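Local coordinates for DUF6844 domain-containing protein (Francisella tularensis subsp. tularensis, PDB 4QVR) that is of unknown function and carries a DUF6844 domain, in a chain of helices and two antiparallel sheets, at residues Asp401-Asp404 with Ile405-Thr408. Numbering follows the deposited sequence.
Sequences DATD and IEKT
D401 O and A402 O accept the backbone N-H groups of I405 and E406, so the chain coils here into the first turns of helix 402-415. D401 is the N-cap residue of this alpha-helix, but its carboxylate makes no capping bond. The i to i+4 bond from I405 N to D401 O is weak, at 3.3 Å. The bond from E406 N to A402 O is shorter, at 2.8 Å. The bond from T408 N to D404 O is weak, at 3.4 Å.

T408 adds a side-chain bond to the same turn. Its OG1 donates to D404 O over 2.9 Å, from a position tilted 27° out of the carbonyl plane. D404 O therefore receives two bonds from one residue, the shorter one from the hydroxyl. The T408 hydroxyl sits beside its own backbone N (chi1 -51°), which turns it back toward the preceding turn. The T408 side chain also touches M380 and I384 of helix 374-385.

I405 is buried. Its CG1 lies beside its own backbone N (chi1 -64°), and the branch runs back along the first turn. CG1 passes 3.6 Å from D401 O, and CD1 ends near A402 CA. The I405 side chain also packs on A151 and I154 of helix 134-159.

E406 starts close to the backbone, with CB 3.2 Å from A402 O. Its chain is extended beyond CG and meets I147 and K148 of helix 134-159. The face of the turn bearing I405 and E406 thus joins helix 402-415 to helix 134-159. Within the turn, the carboxylate of E406 makes a loose contact with T403: OE2 passes 4.0 Å from T403 CA, with the methyl CG2 a little farther off.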
loop_
_atom_site.group_PDB
_atom_site.type_symbol
_atom_site.label_atom_id
_atom_site.label_comp_id
_atom_site.label_asym_id
_atom_site.label_seq_id
_atom_site.Cartn_x
_atom_site.Cartn_y
_atom_site.Cartn_z
ATOM N N ASP A 401 15.925 8.101 -5.483
ATOM C CA ASP A 401 14.753 8.239 -6.353
ATOM C C ASP A 401 13.719 7.167 -6.085
ATOM O O ASP A 401 14.001 5.988 -6.157
ATOM C CB ASP A 401 15.142 8.202 -7.847
ATOM C CG ASP A 401 15.696 9.536 -8.361
ATOM O OD1 ASP A 401 15.385 10.594 -7.766
ATOM O OD2 ASP A 401 16.415 9.534 -9.391
ATOM N N ALA A 402 12.509 7.597 -5.791
ATOM C CA ALA A 402 11.398 6.689 -5.533
ATOM C C ALA A 402 11.074 5.853 -6.762
ATOM O O ALA A 402 10.619 4.733 -6.631
ATOM C CB ALA A 402 10.168 7.482 -5.119
ATOM N N THR A 403 11.291 6.402 -7.954
ATOM C CA THR A 403 11.010 5.676 -9.180
ATOM C C THR A 403 11.892 4.434 -9.299
ATOM O O THR A 403 11.467 3.408 -9.834
ATOM C CB THR A 403 11.166 6.587 -10.390
ATOM O OG1 THR A 403 12.413 7.272 -10.307
ATOM C CG2 THR A 403 10.063 7.622 -10.385
ATOM N N ASP A 404 13.115 4.526 -8.785
ATOM C CA ASP A 404 14.024 3.377 -8.750
ATOM C C ASP A 404 13.544 2.328 -7.722
ATOM O O ASP A 404 13.568 1.124 -7.985
ATOM C CB ASP A 404 15.439 3.840 -8.398
ATOM C CG ASP A 404 16.029 4.782 -9.456
ATOM O OD1 ASP A 404 15.744 4.598 -10.666
ATOM O OD2 ASP A 404 16.788 5.700 -9.076
ATOM N N ILE A 405 13.078 2.805 -6.568
ATOM C CA ILE A 405 12.615 1.926 -5.503
ATOM C C ILE A 405 11.365 1.193 -5.919
ATOM O O ILE A 405 11.175 0.029 -5.589
ATOM C CB ILE A 405 12.296 2.741 -4.232
ATOM C CG1 ILE A 405 13.579 3.381 -3.707
ATOM C CG2 ILE A 405 11.617 1.879 -3.165
ATOM C CD1 ILE A 405 13.367 4.407 -2.614
ATOM N N GLU A 406 10.534 1.896 -6.664
ATOM C CA GLU A 406 9.243 1.423 -7.119
ATOM C C GLU A 406 9.333 0.171 -8.033
ATOM O O GLU A 406 8.592 -0.817 -7.843
ATOM C CB GLU A 406 8.555 2.623 -7.795
ATOM C CG GLU A 406 7.085 2.523 -8.130
ATOM C CD GLU A 406 6.503 3.868 -8.586
ATOM O OE1 GLU A 406 5.367 3.894 -9.098
ATOM O OE2 GLU A 406 7.168 4.915 -8.430
ATOM N N LYS A 407 10.242 0.177 -8.995
ATOM C CA LYS A 407 10.377 -0.981 -9.884
ATOM C C LYS A 407 10.963 -2.165 -9.108
ATOM O O LYS A 407 10.482 -3.290 -9.218
ATOM C CB LYS A 407 11.238 -0.662 -11.108
ATOM C CG LYS A 407 11.107 -1.725 -12.190
ATOM C CD LYS A 407 11.831 -1.350 -13.469
ATOM C CE LYS A 407 11.601 -2.392 -14.552
ATOM N NZ LYS A 407 12.372 -2.105 -15.797
ATOM N N THR A 408 11.990 -1.899 -8.310
ATOM C CA THR A 408 12.601 -2.930 -7.487
ATOM C C THR A 408 11.572 -3.573 -6.562
ATOM O O THR A 408 11.560 -4.758 -6.356
ATOM C CB THR A 408 13.695 -2.325 -6.602
ATOM O OG1 THR A 408 14.580 -1.547 -7.417
ATOM C CG2 THR A 408 14.480 -3.401 -5.896
#